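Local coordinates for cell division control protein 53 (Saccharomyces cerevisiae, PDB 3O2P), which serves as the cullin scaffold of SCF E3 ubiquitin ligases, which work with the ubiquitin-conjugating enzyme CDC34 to mark target proteins for proteasomal degradation, at residues V29-A34 / I48-Q53. Sequence-based numbering, arbitrary orientation.
Sequences VRIMKA and IAQSHQ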
ATOM      1  N   VAL B  29     -18.910  14.437   3.140  1.00 20.39           N
ATOM      2  CA  VAL B  29     -19.850  13.309   3.089  1.00 25.36           C
ATOM      3  C   VAL B  29     -21.191  13.729   2.470  1.00 23.31           C
ATOM      4  O   VAL B  29     -21.792  12.978   1.701  1.00 24.54           O
ATOM      5  CB  VAL B  29     -20.108  12.723   4.484  1.00 19.41           C
ATOM      6  CG1 VAL B  29     -21.197  11.663   4.412  1.00 24.78           C
ATOM      7  CG2 VAL B  29     -18.833  12.131   5.050  1.00 29.00           C
ATOM      8  N   ARG B  30     -21.642  14.933   2.819  1.00 20.18           N
ATOM      9  CA  ARG B  30     -22.848  15.534   2.255  1.00 26.59           C
ATOM     10  C   ARG B  30     -22.736  15.636   0.728  1.00 27.78           C
ATOM     11  O   ARG B  30     -23.599  15.157  -0.009  1.00 28.58           O
ATOM     12  CB  ARG B  30     -23.043  16.928   2.854  1.00 34.58           C
ATOM     13  CG  ARG B  30     -24.485  17.319   3.143  1.00 39.65           C
ATOM     14  CD  ARG B  30     -24.558  18.696   3.812  1.00 46.35           C
ATOM     15  NE  ARG B  30     -23.826  18.726   5.079  1.00 57.87           N
ATOM     16  CZ  ARG B  30     -22.957  19.670   5.434  1.00 58.91           C
ATOM     17  NH1 ARG B  30     -22.696  20.684   4.617  1.00 51.86           N
ATOM     18  NH2 ARG B  30     -22.347  19.600   6.611  1.00 64.59           N
ATOM     19  N   ILE B  31     -21.666  16.258   0.254  1.00 23.16           N
ATOM     20  CA  ILE B  31     -21.446  16.390  -1.182  1.00 27.67           C
ATOM     21  C   ILE B  31     -21.419  15.022  -1.883  1.00 32.08           C
ATOM     22  O   ILE B  31     -22.158  14.784  -2.842  1.00 28.73           O
ATOM     23  CB  ILE B  31     -20.131  17.137  -1.467  1.00 21.05           C
ATOM     24  CG1 ILE B  31     -20.232  18.588  -0.976  1.00 25.72           C
ATOM     25  CG2 ILE B  31     -19.783  17.067  -2.942  1.00 21.93           C
ATOM     26  CD1 ILE B  31     -18.883  19.309  -0.855  1.00 23.83           C
ATOM     27  N   MET B  32     -20.570  14.125  -1.393  1.00 30.03           N
ATOM     28  CA  MET B  32     -20.390  12.826  -2.033  1.00 33.72           C
ATOM     29  C   MET B  32     -21.636  11.952  -1.960  1.00 31.99           C
ATOM     30  O   MET B  32     -21.894  11.156  -2.852  1.00 33.92           O
ATOM     31  CB  MET B  32     -19.186  12.094  -1.438  1.00 26.16           C
ATOM     32  CG  MET B  32     -17.869  12.768  -1.756  1.00 22.40           C
ATOM     33  SD  MET B  32     -17.622  12.984  -3.533  1.00 24.22           S
ATOM     34  CE  MET B  32     -17.642  11.275  -4.080  1.00 35.73           C
ATOM     35  N   LYS B  33     -22.424  12.106  -0.906  1.00 31.33           N
ATOM     36  CA  LYS B  33     -23.625  11.305  -0.800  1.00 33.15           C
ATOM     37  C   LYS B  33     -24.571  11.671  -1.942  1.00 39.06           C
ATOM     38  O   LYS B  33     -25.324  10.832  -2.433  1.00 38.94           O
ATOM     39  CB  LYS B  33     -24.291  11.509   0.555  1.00 43.46           C
ATOM     40  CG  LYS B  33     -25.439  10.558   0.822  1.00 54.94           C
ATOM     41  CD  LYS B  33     -25.989  10.771   2.221  1.00 62.50           C
ATOM     42  CE  LYS B  33     -27.293  10.019   2.418  1.00 67.98           C
ATOM     43  NZ  LYS B  33     -28.244  10.284   1.303  1.00 70.51           N
ATOM     44  N   ALA B  34     -24.507  12.927  -2.372  1.00 43.94           N
ATOM     45  CA  ALA B  34     -25.380  13.427  -3.429  1.00 36.34           C
ATOM     46  C   ALA B  34     -24.771  13.285  -4.830  1.00 42.50           C
ATOM     47  O   ALA B  34     -25.491  13.024  -5.796  1.00 43.20           O
ATOM     48  CB  ALA B  34     -25.749  14.871  -3.157  1.00 32.00           C
ATOM     49  N   ILE B  48     -14.760  23.665  -0.332  1.00 25.49           N
ATOM     50  CA  ILE B  48     -14.353  25.015   0.073  1.00 28.12           C
ATOM     51  C   ILE B  48     -15.495  26.016  -0.112  1.00 26.73           C
ATOM     52  O   ILE B  48     -15.769  26.815   0.770  1.00 29.26           O
ATOM     53  CB  ILE B  48     -13.118  25.509  -0.717  1.00 32.73           C
ATOM     54  CG1 ILE B  48     -11.884  24.665  -0.372  1.00 26.62           C
ATOM     55  CG2 ILE B  48     -12.871  26.989  -0.437  1.00 26.69           C
ATOM     56  CD1 ILE B  48     -10.628  25.020  -1.170  1.00 18.98           C
ATOM     57  N   ALA B  49     -16.168  25.960  -1.256  1.00 33.81           N
ATOM     58  CA  ALA B  49     -17.297  26.854  -1.521  1.00 33.51           C
ATOM     59  C   ALA B  49     -18.443  26.686  -0.517  1.00 28.15           C
ATOM     60  O   ALA B  49     -19.065  27.666  -0.119  1.00 36.39           O
ATOM     61  CB  ALA B  49     -17.813  26.672  -2.952  1.00 24.75           C
ATOM     62  N   GLN B  50     -18.727  25.451  -0.117  1.00 29.96           N
ATOM     63  CA  GLN B  50     -19.831  25.191   0.811  1.00 36.71           C
ATOM     64  C   GLN B  50     -19.423  25.446   2.255  1.00 34.18           C
ATOM     65  O   GLN B  50     -20.278  25.601   3.126  1.00 42.75           O
ATOM     66  CB  GLN B  50     -20.378  23.763   0.651  1.00 32.93           C
ATOM     67  CG  GLN B  50     -21.093  23.521  -0.667  1.00 39.85           C
ATOM     68  CD  GLN B  50     -21.852  22.206  -0.692  1.00 47.36           C
ATOM     69  OE1 GLN B  50     -22.371  21.764   0.330  1.00 48.54           O
ATOM     70  NE2 GLN B  50     -21.920  21.573  -1.865  1.00 38.41           N
ATOM     71  N   SER B  51     -18.119  25.497   2.501  1.00 32.43           N
ATOM     72  CA  SER B  51     -17.612  25.711   3.848  1.00 37.91           C
ATOM     73  C   SER B  51     -17.404  27.188   4.098  1.00 44.04           C
ATOM     74  O   SER B  51     -17.254  27.619   5.239  1.00 33.81           O
ATOM     75  CB  SER B  51     -16.279  24.999   4.042  1.00 40.08           C
ATOM     76  OG  SER B  51     -16.434  23.602   3.919  1.00 51.58           O
ATOM     77  N   HIS B  52     -17.384  27.961   3.020  1.00 54.68           N
ATOM     78  CA  HIS B  52     -17.108  29.390   3.101  1.00 55.44           C
ATOM     79  C   HIS B  52     -18.039  30.119   4.072  1.00 60.65           C
ATOM     80  O   HIS B  52     -17.645  31.106   4.692  1.00 59.76           O
ATOM     81  CB  HIS B  52     -17.187  30.015   1.711  1.00 51.55           C
ATOM     82  CG  HIS B  52     -16.749  31.442   1.667  1.00 59.17           C
ATOM     83  ND1 HIS B  52     -17.625  32.481   1.437  1.00 60.57           N
ATOM     84  CD2 HIS B  52     -15.528  32.003   1.824  1.00 62.48           C
ATOM     85  CE1 HIS B  52     -16.959  33.623   1.450  1.00 62.19           C
ATOM     86  NE2 HIS B  52     -15.687  33.360   1.685  1.00 65.89           N
ATOM     87  N   GLN B  53     -19.273  29.638   4.194  1.00 60.64           N
ATOM     88  CA  GLN B  53     -20.221  30.220   5.135  1.00 63.92           C
ATOM     89  C   GLN B  53     -19.628  30.246   6.542  1.00 59.07           C
ATOM     90  O   GLN B  53     -19.793  31.218   7.281  1.00 62.28           O
ATOM     91  CB  GLN B  53     -21.512  29.400   5.157  1.00 75.85           C
ATOM     92  CG  GLN B  53     -21.611  28.483   6.369  1.00 83.73           C
ATOM     93  CD  GLN B  53     -22.617  27.371   6.201  1.00 89.95           C
ATOM     94  OE1 GLN B  53     -23.718  27.583   5.698  1.00 94.42           O
ATOM     95  NE2 GLN B  53     -22.246  26.174   6.635  1.00 90.94           N
TER
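Arg30 approaches Gln50 with its guanidinium group set obliquely to the amide oxygen; NH1 stops 4.4 Å from OE1 of Gln50, too far for a hydrogen bond. One residue on, Ile31 makes the closer contact. Ile31 CG1 lies 3.5 Å from Gln50 NE2, with Ile31 CD1 a little farther from the same nitrogen, so the CG1-CD1 branch leans obliquely over the amide, nearest its nitrogen. Gln50 comes from the opposite direction: CG sits beside the backbone N (chi1 -68°), anti to the carbonyl carbon, and the chain is extended beyond it, which carries the amide across to Ile31. The touch on Ile31 is purely van der Waals; NE2 hydrogen-bonds instead to Glu46, one turn back on its own helix. Were Gln50 replaced by an alanine, the CG1-CD1 branch of Ile31 would probably lose its cover on this side and Glu46 would be left without this amide donor. Lys33, on the same helix as Ile31, is by similarity with other cullins the probable site of NEDD8 attachment. The contact joins the C-terminal part of helix 8-35 to the end of helix 40-51 within the winged-helix-like cullin neddylation domain, while Val29 and Met32 meet Tyr86 of strand 83-86.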